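PDB 6DX2: RNA-dependent RNA polymerase from Dera Ghazi Khan orthonairovirus, which probably copies viral RNA as the full-length protein, while the N-terminal part studied here is a viral OTU-type cysteine protease domain with deubiquitinase activity. Local coordinates for residues A[114-118]-A[130-136]; A[38-44]-A[96-101]; A[30-36]-A[151-157]; A[69-73]-A[85-90]. One frame throughout, in Å; residues are numbered along the deposited sequence.

Contact 1: A[114-118]-A[130-136]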
# COMPACT_ATOMS: atom_id res chain seq x y z
N ILE A 114 7.22 7.71 2.93
CA ILE A 114 5.95 7.62 3.60
C ILE A 114 5.81 6.18 4.08
O ILE A 114 6.59 5.29 3.73
CB ILE A 114 4.75 8.03 2.70
CG1 ILE A 114 4.70 7.13 1.49
CG2 ILE A 114 4.88 9.52 2.28
CD1 ILE A 114 3.60 7.45 0.41
N THR A 115 4.81 5.98 4.91
CA THR A 115 4.50 4.65 5.40
C THR A 115 3.20 4.23 4.75
O THR A 115 2.27 5.05 4.66
CB THR A 115 4.41 4.68 6.94
OG1 THR A 115 5.75 4.91 7.45
CG2 THR A 115 3.95 3.33 7.53
N ILE A 116 3.14 2.96 4.32
CA ILE A 116 1.96 2.42 3.67
C ILE A 116 1.58 1.14 4.38
O ILE A 116 2.44 0.31 4.65
CB ILE A 116 2.18 2.15 2.17
CG1 ILE A 116 2.55 3.49 1.47
CG2 ILE A 116 0.92 1.43 1.60
CD1 ILE A 116 3.02 3.33 -0.03
N ILE A 117 0.30 0.99 4.71
CA ILE A 117 -0.15 -0.20 5.42
C ILE A 117 -1.20 -0.89 4.57
O ILE A 117 -2.16 -0.25 4.13
CB ILE A 117 -0.72 0.15 6.80
CG1 ILE A 117 0.37 0.82 7.61
CG2 ILE A 117 -1.30 -1.12 7.50
CD1 ILE A 117 -0.15 1.38 8.99
N LEU A 118 -1.01 -2.19 4.34
CA LEU A 118 -1.98 -2.98 3.61
C LEU A 118 -2.77 -3.75 4.65
O LEU A 118 -2.23 -4.64 5.31
CB LEU A 118 -1.33 -3.93 2.61
CG LEU A 118 -0.33 -3.31 1.62
CD1 LEU A 118 0.16 -4.36 0.53
CD2 LEU A 118 -0.92 -2.04 0.99
N ALA A 130 -2.18 -7.58 8.58
CA ALA A 130 -1.78 -6.19 8.34
C ALA A 130 -0.28 -6.15 8.12
O ALA A 130 0.48 -6.76 8.88
CB ALA A 130 -2.14 -5.25 9.46
N THR A 131 0.14 -5.41 7.09
CA THR A 131 1.55 -5.33 6.72
C THR A 131 1.90 -3.88 6.54
O THR A 131 1.21 -3.16 5.84
CB THR A 131 1.82 -6.11 5.44
OG1 THR A 131 1.32 -7.45 5.61
CG2 THR A 131 3.29 -6.21 5.17
N LYS A 132 2.97 -3.43 7.20
CA LYS A 132 3.29 -2.01 7.20
C LYS A 132 4.66 -1.85 6.56
O LYS A 132 5.63 -2.51 6.95
CB LYS A 132 3.26 -1.47 8.61
CG LYS A 132 3.75 -0.01 8.74
CD LYS A 132 3.41 0.57 10.15
CE LYS A 132 4.55 0.16 11.13
NZ LYS A 132 5.74 1.12 11.05
N TYR A 133 4.73 -0.95 5.59
CA TYR A 133 5.96 -0.67 4.85
C TYR A 133 6.39 0.73 5.26
O TYR A 133 5.69 1.70 4.97
CB TYR A 133 5.72 -0.73 3.35
CG TYR A 133 5.38 -2.11 2.90
CD1 TYR A 133 6.36 -2.99 2.53
CD2 TYR A 133 4.04 -2.55 2.86
CE1 TYR A 133 6.07 -4.29 2.11
CE2 TYR A 133 3.75 -3.88 2.46
CZ TYR A 133 4.77 -4.70 2.12
OH TYR A 133 4.55 -5.99 1.72
N GLY A 134 7.49 0.84 5.99
CA GLY A 134 7.94 2.13 6.48
C GLY A 134 7.83 2.23 7.98
O GLY A 134 7.05 1.53 8.62
N PRO A 135 8.59 3.15 8.57
CA PRO A 135 8.73 3.19 10.04
C PRO A 135 7.67 4.00 10.76
O PRO A 135 7.75 4.11 12.00
CB PRO A 135 10.09 3.86 10.21
CG PRO A 135 10.11 4.84 9.08
CD PRO A 135 9.49 4.10 7.89
N GLY A 136 6.69 4.53 10.06
CA GLY A 136 5.81 5.52 10.62
C GLY A 136 4.59 4.90 11.28
O GLY A 136 4.43 3.69 11.38
O HOH W 1 -1.40 -7.35 4.68
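The aliphatic part of Lys132 lies across two side chains of the neighbouring strand: its CG is 3.6 Å from Thr115 CG2 and 3.7 Å from Ile117 CG1. Thr115 presents its methyl to the lysine because that branch is anti to the backbone N (OG1 chi1 -70°), which leaves OG1 for the turn, where it accepts from Gly136 N at 2.8 Å. Bent at its last two torsions, the lysine chain turns toward the loop that follows its strand, where NZ donates to Gly134 O at 2.8 Å and to Gly136 O at 2.9 Å. Tyr19 and Trp11 add cation-pi contacts to the same side chain.

The segments belong to an antiparallel beta hairpin, strands 116-121 and 127-133, in the mixed sheet of the OTU domain. Ile116 and Tyr133 form a hydrogen-bonded pair, with Tyr133 N reaching Ile116 O at 2.8 Å; Leu118 and Thr131 form the next such pair. On the face shared by Ile116, Leu118, Thr131 and Tyr133, where Ile116 and Tyr133 pack on helix 102-112, the tyrosine ring has Ile116 O at its edge and Leu118 CD1 obliquely placed, 4.1 Å from CE2. A water links Leu118 O to Thr131 OG1, a hydroxyl that also bonds Asn20.

The ammonium group is thus held by two backbone carbonyls and flanked by aromatic rings, which would probably stabilise its positive charge and fix the course of the 134-136 turn.

Contact 2: A[38-44]-A[96-101]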
# COMPACT_ATOMS: atom_id res chain seq x y z
N GLY A 38 -13.30 0.34 -9.51
CA GLY A 38 -12.77 -0.99 -9.27
C GLY A 38 -11.99 -1.66 -10.39
O GLY A 38 -11.98 -2.89 -10.49
N ASP A 39 -11.30 -0.92 -11.21
CA ASP A 39 -10.49 -1.56 -12.23
C ASP A 39 -9.10 -1.86 -11.67
O ASP A 39 -8.79 -1.58 -10.50
CB ASP A 39 -10.37 -0.72 -13.49
CG ASP A 39 -9.74 0.66 -13.23
OD1 ASP A 39 -8.68 0.74 -12.58
OD2 ASP A 39 -10.28 1.69 -13.73
N GLY A 40 -8.24 -2.36 -12.55
CA GLY A 40 -6.91 -2.83 -12.16
C GLY A 40 -5.95 -1.74 -11.72
O GLY A 40 -4.90 -2.05 -11.13
N ASN A 41 -6.29 -0.49 -11.92
CA ASN A 41 -5.51 0.64 -11.43
C ASN A 41 -5.82 1.03 -9.98
O ASN A 41 -5.31 2.05 -9.53
CB ASN A 41 -5.77 1.85 -12.33
CG ASN A 41 -5.49 1.53 -13.79
OD1 ASN A 41 -4.57 0.80 -14.11
ND2 ASN A 41 -6.31 2.09 -14.71
N CYS A 42 -6.72 0.30 -9.28
CA CYS A 42 -7.26 0.75 -8.00
C CYS A 42 -6.18 0.98 -6.92
O CYS A 42 -6.39 1.86 -6.09
CB CYS A 42 -8.31 -0.23 -7.48
SG CYS A 42 -7.69 -1.92 -7.23
N PHE A 43 -5.05 0.24 -6.93
CA PHE A 43 -4.00 0.50 -5.95
C PHE A 43 -3.51 1.92 -6.14
O PHE A 43 -3.40 2.69 -5.18
CB PHE A 43 -2.87 -0.52 -6.12
CG PHE A 43 -1.68 -0.23 -5.26
CD1 PHE A 43 -1.55 -0.87 -4.03
CD2 PHE A 43 -0.74 0.71 -5.64
CE1 PHE A 43 -0.46 -0.60 -3.20
CE2 PHE A 43 0.36 1.02 -4.79
CZ PHE A 43 0.48 0.33 -3.57
N PHE A 44 -3.35 2.32 -7.41
CA PHE A 44 -2.81 3.63 -7.74
C PHE A 44 -3.85 4.71 -7.58
O PHE A 44 -3.51 5.81 -7.18
CB PHE A 44 -2.21 3.58 -9.17
CG PHE A 44 -1.18 2.44 -9.33
CD1 PHE A 44 0.11 2.55 -8.77
CD2 PHE A 44 -1.59 1.20 -9.87
CE1 PHE A 44 1.02 1.47 -8.89
CE2 PHE A 44 -0.74 0.14 -9.96
CZ PHE A 44 0.56 0.25 -9.45
N ASN A 96 -1.35 -0.15 -18.26
CA ASN A 96 -2.66 0.01 -17.65
C ASN A 96 -3.16 -1.33 -17.11
O ASN A 96 -2.86 -2.39 -17.67
CB ASN A 96 -3.70 0.53 -18.64
CG ASN A 96 -3.53 2.01 -18.99
OD1 ASN A 96 -2.95 2.81 -18.26
ND2 ASN A 96 -4.09 2.38 -20.13
N TYR A 97 -3.89 -1.25 -15.99
CA TYR A 97 -4.53 -2.37 -15.32
C TYR A 97 -3.52 -3.34 -14.74
O TYR A 97 -3.87 -4.50 -14.48
CB TYR A 97 -5.52 -3.09 -16.26
CG TYR A 97 -6.30 -2.05 -17.01
CD1 TYR A 97 -7.10 -1.13 -16.31
CD2 TYR A 97 -6.23 -1.94 -18.38
CE1 TYR A 97 -7.80 -0.15 -16.98
CE2 TYR A 97 -6.95 -0.96 -19.06
CZ TYR A 97 -7.72 -0.07 -18.34
OH TYR A 97 -8.43 0.91 -19.01
N TYR A 98 -2.28 -2.90 -14.52
CA TYR A 98 -1.37 -3.69 -13.72
C TYR A 98 -1.83 -3.63 -12.28
O TYR A 98 -2.07 -2.53 -11.74
CB TYR A 98 0.05 -3.14 -13.87
CG TYR A 98 1.03 -3.70 -12.90
CD1 TYR A 98 1.21 -3.12 -11.64
CD2 TYR A 98 1.77 -4.82 -13.22
CE1 TYR A 98 2.14 -3.65 -10.72
CE2 TYR A 98 2.70 -5.35 -12.34
CZ TYR A 98 2.88 -4.76 -11.10
OH TYR A 98 3.77 -5.27 -10.18
N TRP A 99 -2.00 -4.78 -11.64
CA TRP A 99 -2.57 -4.76 -10.29
C TRP A 99 -1.49 -4.51 -9.26
O TRP A 99 -0.60 -5.34 -9.09
CB TRP A 99 -3.32 -6.07 -9.99
CG TRP A 99 -4.59 -6.13 -10.75
CD1 TRP A 99 -4.73 -6.42 -12.11
CD2 TRP A 99 -5.92 -5.88 -10.26
NE1 TRP A 99 -6.06 -6.38 -12.46
CE2 TRP A 99 -6.81 -6.05 -11.36
CE3 TRP A 99 -6.46 -5.54 -9.00
CZ2 TRP A 99 -8.21 -5.86 -11.26
CZ3 TRP A 99 -7.84 -5.35 -8.90
CH2 TRP A 99 -8.71 -5.53 -10.04
N GLY A 100 -1.60 -3.39 -8.54
CA GLY A 100 -0.65 -3.05 -7.50
C GLY A 100 -0.87 -3.81 -6.21
O GLY A 100 -1.97 -4.25 -5.89
N GLY A 101 0.22 -3.96 -5.49
CA GLY A 101 0.14 -4.66 -4.23
C GLY A 101 1.37 -4.40 -3.42
O GLY A 101 1.96 -3.32 -3.50
O HOH W 2 -4.22 -1.95 -8.61
O HOH W 3 -2.28 -0.20 -12.97
O HOH W 4 -7.50 2.98 -17.59
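One face of the Trp99 indole receives Gly40, whose CA stands 3.5 Å from the centroid of the six-membered ring and 22° off its normal, a CH-pi contact. Cys42 SG comes obliquely to the same ring, 3.8 Å from Trp99 CZ3. The Phe43 ring has Gly101 N over one face; the Phe44 ring meets Tyr98 O at its edge and Phe43 CD2 over a face. The planes of the Tyr97 ring and the Asn41 amide are only 16° apart, but the side chains cross at a slant, and Asn41 ND2 approaches Tyr97 CE1 obliquely, at 3.5 Å.

Asp39, Gly40, Asn41 and Cys42 make a type I turn into helix 42-52, and this Asp-Gly-Asn-Cys run matches the motif that carries the nucleophilic cysteine in OTU proteases. Asp39 OD1 caps the turn by accepting from Asn41 N, while its OD2 bonds Tyr45.

Asn41 OD1 takes the backbone N-H of Tyr97 at 2.9 Å, the donor tilted from the amide plane, and a water that also donates to Tyr98 O. Tyr98 O lies 2.9 Å from Gly40 O, two acceptors not hydrogen-bonded to each other. A second water donates to Gly40 O at 2.6 Å and accepts from Phe43 N and Gly100 N, bridging the helix start to the 96-101 loop.

Contact 3: A[30-36]-A[151-157]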
# COMPACT_ATOMS: atom_id res chain seq x y z
N TYR A 30 -12.58 2.20 13.07
CA TYR A 30 -11.49 3.15 13.20
C TYR A 30 -11.27 3.96 11.96
O TYR A 30 -10.67 5.04 12.04
CB TYR A 30 -10.17 2.41 13.54
CG TYR A 30 -10.33 1.68 14.84
CD1 TYR A 30 -10.06 2.31 16.06
CD2 TYR A 30 -10.81 0.38 14.86
CE1 TYR A 30 -10.25 1.64 17.25
CE2 TYR A 30 -11.00 -0.29 16.04
CZ TYR A 30 -10.73 0.34 17.23
OH TYR A 30 -10.94 -0.37 18.40
N PHE A 31 -11.67 3.47 10.80
CA PHE A 31 -11.43 4.11 9.52
C PHE A 31 -12.75 4.39 8.82
O PHE A 31 -13.69 3.60 8.88
CB PHE A 31 -10.58 3.22 8.58
CG PHE A 31 -9.22 2.95 9.05
CD1 PHE A 31 -8.21 3.90 8.86
CD2 PHE A 31 -8.89 1.73 9.65
CE1 PHE A 31 -6.91 3.63 9.19
CE2 PHE A 31 -7.58 1.48 10.02
CZ PHE A 31 -6.58 2.44 9.78
N THR A 32 -12.75 5.48 8.08
CA THR A 32 -13.71 5.68 7.04
C THR A 32 -13.15 5.08 5.76
O THR A 32 -12.00 5.31 5.41
CB THR A 32 -13.94 7.17 6.81
OG1 THR A 32 -14.36 7.77 8.06
CG2 THR A 32 -15.01 7.34 5.81
N SER A 33 -13.96 4.34 5.05
CA SER A 33 -13.54 3.89 3.73
C SER A 33 -13.94 4.92 2.69
O SER A 33 -14.94 5.65 2.83
CB SER A 33 -14.14 2.54 3.36
OG SER A 33 -13.79 1.56 4.33
N GLU A 34 -13.17 4.95 1.60
CA GLU A 34 -13.52 5.73 0.44
C GLU A 34 -13.57 4.84 -0.80
O GLU A 34 -12.76 3.94 -0.96
CB GLU A 34 -12.52 6.87 0.22
CG GLU A 34 -12.70 7.59 -1.13
CD GLU A 34 -13.80 8.63 -1.10
OE1 GLU A 34 -14.12 9.19 -2.17
OE2 GLU A 34 -14.34 8.90 -0.01
N LYS A 35 -14.55 5.08 -1.66
CA LYS A 35 -14.76 4.31 -2.87
C LYS A 35 -13.86 4.81 -4.01
O LYS A 35 -13.83 6.01 -4.28
CB LYS A 35 -16.22 4.46 -3.27
CG LYS A 35 -16.60 5.93 -3.56
CD LYS A 35 -18.09 6.22 -3.45
CE LYS A 35 -18.40 7.18 -2.29
NZ LYS A 35 -19.83 7.08 -1.84
N VAL A 36 -13.13 3.90 -4.67
CA VAL A 36 -12.45 4.26 -5.92
C VAL A 36 -12.89 3.27 -6.99
O VAL A 36 -13.34 2.15 -6.68
CB VAL A 36 -10.91 4.25 -5.79
CG1 VAL A 36 -10.42 5.22 -4.74
CG2 VAL A 36 -10.40 2.84 -5.56
N ILE A 151 -8.74 -2.78 -3.87
CA ILE A 151 -8.07 -1.91 -2.93
C ILE A 151 -8.87 -0.64 -2.85
O ILE A 151 -9.29 -0.08 -3.88
CB ILE A 151 -6.61 -1.63 -3.34
CG1 ILE A 151 -5.82 -2.93 -3.25
CG2 ILE A 151 -5.99 -0.48 -2.50
CD1 ILE A 151 -4.41 -2.74 -3.48
N GLU A 152 -9.12 -0.20 -1.61
CA GLU A 152 -9.76 1.07 -1.35
C GLU A 152 -8.94 1.86 -0.34
O GLU A 152 -8.29 1.29 0.54
CB GLU A 152 -11.18 0.86 -0.82
CG GLU A 152 -12.00 -0.17 -1.64
CD GLU A 152 -12.31 0.27 -3.08
OE1 GLU A 152 -12.24 1.49 -3.36
OE2 GLU A 152 -12.67 -0.61 -3.92
N PRO A 153 -8.91 3.18 -0.46
CA PRO A 153 -8.27 4.00 0.58
C PRO A 153 -9.08 4.00 1.88
O PRO A 153 -10.30 3.96 1.86
CB PRO A 153 -8.24 5.40 -0.07
CG PRO A 153 -9.20 5.36 -1.18
CD PRO A 153 -9.60 3.98 -1.50
N LEU A 154 -8.38 4.09 3.01
CA LEU A 154 -8.99 4.30 4.32
C LEU A 154 -8.52 5.63 4.87
O LEU A 154 -7.37 5.99 4.67
CB LEU A 154 -8.55 3.19 5.29
CG LEU A 154 -9.00 1.77 4.84
CD1 LEU A 154 -8.17 0.78 5.73
CD2 LEU A 154 -10.52 1.67 5.02
N GLN A 155 -9.36 6.33 5.65
CA GLN A 155 -8.89 7.47 6.44
C GLN A 155 -9.33 7.32 7.88
O GLN A 155 -10.42 6.80 8.14
CB GLN A 155 -9.43 8.79 5.83
CG GLN A 155 -8.90 8.94 4.39
CD GLN A 155 -9.24 10.25 3.73
OE1 GLN A 155 -10.41 10.56 3.49
NE2 GLN A 155 -8.20 11.02 3.38
N LEU A 156 -8.50 7.79 8.80
CA LEU A 156 -8.85 7.72 10.22
C LEU A 156 -10.11 8.51 10.47
O LEU A 156 -10.32 9.58 9.90
CB LEU A 156 -7.71 8.23 11.10
CG LEU A 156 -6.70 7.12 11.39
CD1 LEU A 156 -5.70 7.62 12.37
CD2 LEU A 156 -7.44 5.94 11.96
N MET A 157 -11.00 7.92 11.28
CA MET A 157 -12.32 8.50 11.50
C MET A 157 -12.23 9.74 12.36
O MET A 157 -11.32 9.90 13.19
CB MET A 157 -13.25 7.50 12.17
CG MET A 157 -14.04 6.70 11.18
SD MET A 157 -15.32 5.74 11.98
CE MET A 157 -14.60 5.45 13.55
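Phe31 and Leu154 meet at about a right angle: Leu154 CD1 stands over one face of the phenyl ring, 4.2 Å from its centroid, and Leu154 CB is 3.7 Å from Phe31 CD1. Leu156 CD2 adds a 3.6 Å contact to Phe31 CE1. These side chains sit where the short strand 31-33 joins strand 150-156 antiparallel, forming one outer margin of the mixed sheet of the OTU domain.

On the other side of the pairing, Thr32 OG1 lies 3.3 Å from Met157 CG. The backbone sets this register: Thr32 and Gln155 form a hydrogen-bonded pair, with Thr32 N 2.7 Å from Gln155 O, and the bonding continues from Met157 N to Tyr30 O and from Glu34 N to Pro153 O.

Beyond the end of strand 31-33 the backbones draw apart, and side chains carry the contact. Val36 CG1 and Pro153 CD touch tip to tip at 3.6 Å. Bent at chi2 (-66°), Glu152 runs past Val36 in the opposite direction, and its OE1 accepts the backbone N-H of Val36 at 2.9 Å, nearly in line with the C-O bond.

Farther out, Trp119 meets the Phe31 ring, Asn143 of strand 142-147 backs both Phe31 and Leu154, and Asn28 ND2 hydrogen-bonds Ser33 OG.

Contact 4: A[69-73]-A[85-90]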
# COMPACT_ATOMS: atom_id res chain seq x y z
N ALA A 69 12.61 2.18 -8.89
CA ALA A 69 13.03 0.85 -9.35
C ALA A 69 14.26 0.94 -10.25
O ALA A 69 15.13 0.07 -10.21
CB ALA A 69 11.85 0.16 -10.08
N ALA A 70 14.35 1.99 -11.07
CA ALA A 70 15.49 2.17 -11.96
C ALA A 70 16.77 2.52 -11.19
O ALA A 70 17.87 2.02 -11.52
CB ALA A 70 15.15 3.26 -12.99
N ALA A 71 16.66 3.38 -10.17
CA ALA A 71 17.83 3.86 -9.47
C ALA A 71 18.23 2.98 -8.30
O ALA A 71 19.40 2.99 -7.90
CB ALA A 71 17.61 5.28 -8.95
N ASN A 72 17.30 2.23 -7.74
CA ASN A 72 17.47 1.56 -6.45
C ASN A 72 16.91 0.15 -6.50
O ASN A 72 16.21 -0.29 -5.59
CB ASN A 72 16.77 2.33 -5.34
CG ASN A 72 17.54 3.51 -4.93
OD1 ASN A 72 18.76 3.44 -4.91
ND2 ASN A 72 16.87 4.63 -4.64
N TRP A 73 17.22 -0.58 -7.56
CA TRP A 73 16.62 -1.89 -7.76
C TRP A 73 16.92 -2.83 -6.59
O TRP A 73 16.07 -3.65 -6.21
CB TRP A 73 17.13 -2.49 -9.07
CG TRP A 73 16.58 -3.83 -9.43
CD1 TRP A 73 17.30 -4.95 -9.71
CD2 TRP A 73 15.20 -4.19 -9.57
NE1 TRP A 73 16.45 -5.99 -10.04
CE2 TRP A 73 15.15 -5.55 -9.95
CE3 TRP A 73 13.99 -3.49 -9.42
CZ2 TRP A 73 13.95 -6.22 -10.17
CZ3 TRP A 73 12.80 -4.17 -9.64
CH2 TRP A 73 12.79 -5.52 -10.01
N ASN A 85 14.82 -8.20 -13.66
CA ASN A 85 15.58 -6.96 -13.60
C ASN A 85 14.59 -5.81 -13.52
O ASN A 85 13.37 -5.99 -13.66
CB ASN A 85 16.47 -6.78 -14.83
CG ASN A 85 15.72 -7.00 -16.12
OD1 ASN A 85 14.89 -6.18 -16.51
ND2 ASN A 85 16.03 -8.10 -16.82
N SER A 86 15.14 -4.62 -13.24
CA SER A 86 14.27 -3.45 -13.09
C SER A 86 13.60 -3.11 -14.41
O SER A 86 12.46 -2.62 -14.42
CB SER A 86 15.07 -2.24 -12.57
OG SER A 86 15.87 -1.72 -13.61
N SER A 87 14.24 -3.38 -15.53
CA SER A 87 13.66 -3.04 -16.82
C SER A 87 12.38 -3.83 -17.08
O SER A 87 11.36 -3.27 -17.51
CB SER A 87 14.68 -3.27 -17.94
OG SER A 87 14.10 -2.82 -19.15
N ASP A 88 12.42 -5.15 -16.84
CA ASP A 88 11.22 -5.98 -16.93
C ASP A 88 10.13 -5.49 -15.97
O ASP A 88 8.95 -5.41 -16.35
CB ASP A 88 11.55 -7.44 -16.62
CG ASP A 88 12.49 -8.06 -17.65
OD1 ASP A 88 12.65 -7.49 -18.76
OD2 ASP A 88 13.08 -9.12 -17.33
N TYR A 89 10.50 -5.18 -14.71
CA TYR A 89 9.51 -4.72 -13.75
C TYR A 89 8.84 -3.45 -14.24
O TYR A 89 7.59 -3.34 -14.24
CB TYR A 89 10.14 -4.49 -12.38
CG TYR A 89 9.16 -3.80 -11.41
CD1 TYR A 89 8.02 -4.45 -10.95
CD2 TYR A 89 9.37 -2.50 -11.00
CE1 TYR A 89 7.12 -3.83 -10.15
CE2 TYR A 89 8.47 -1.87 -10.16
CZ TYR A 89 7.35 -2.55 -9.74
OH TYR A 89 6.45 -1.93 -8.90
N ARG A 90 9.64 -2.47 -14.67
CA ARG A 90 9.04 -1.18 -15.01
C ARG A 90 8.11 -1.31 -16.20
O ARG A 90 7.05 -0.69 -16.23
CB ARG A 90 10.11 -0.13 -15.26
CG ARG A 90 10.81 0.26 -13.98
CD ARG A 90 11.96 1.23 -14.33
NE ARG A 90 13.24 0.54 -14.53
CZ ARG A 90 13.96 0.62 -15.64
NH1 ARG A 90 13.52 1.36 -16.66
NH2 ARG A 90 15.11 -0.02 -15.73
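The Trp73 indole is laid flat against the start of helix 86-93, with one face on the Asn85-Ser86 backbone and Ser86 CB. Ser86 N sits 3.4 Å above the plane, over the ring centre, and Asn85 C is at the same height nearer the rim. With CG anti to the backbone N (chi1 -179°), the indole reaches far enough for CH2 to come 3.7 Å from Tyr89 CB, the two side chains running at a slant to each other.

Tyr89 turns its ring so that Ala69 CB lies at the edge, 3.8 Å from CD2. Arg90, one residue on, passes over the next alanine: its guanidinium is sandwiched between Ala70 CB on one face and Ser87 CA on the other, with NE 3.7 Å from the Ala70 methyl. NH2 donates to Ser86 OG at 2.8 Å in a nearly straight bond (173°), the hydroxyl lying in the guanidinium plane, and this fixes the rotation of the flat group. Ser86 CB in turn is 3.3 Å from Ala69 O. At the helix start Asn85 is the N-cap, its OD1 accepting from Asp88 N.

No hydrogen bond runs between the segments; packing joins the C-terminal end of helix 58-71, and Trp73 after it, to the start of helix 86-93. Helix 77-82 adds Ala79 and Lys80 beside Trp73, while Tyr89 rests on Val103 and Ile107 of helix 102-112 and bonds Glu104 through its hydroxyl.

From the N terminus, contact 3 opens first at 30-36, and contact 2 follows at 38-44 as the chain enters helix 42-52. Contact 4 opens at 69-73 and closes at 85-90, a short helical excursion within the longer loop that contact 2 completes at 96-101. After helix 102-112, contact 1 opens and closes as a hairpin, before contact 3 closes at 151-157 and encloses all the others; no two cross. Contacts 1 and 3 reach the same sheet, and contact 4 belongs to the helical side. Contact 2 lies between, touching Ile151 of contact 3 through Phe43, Tyr89 of contact 4 through Tyr98, and Leu118 of contact 1 through Gly101.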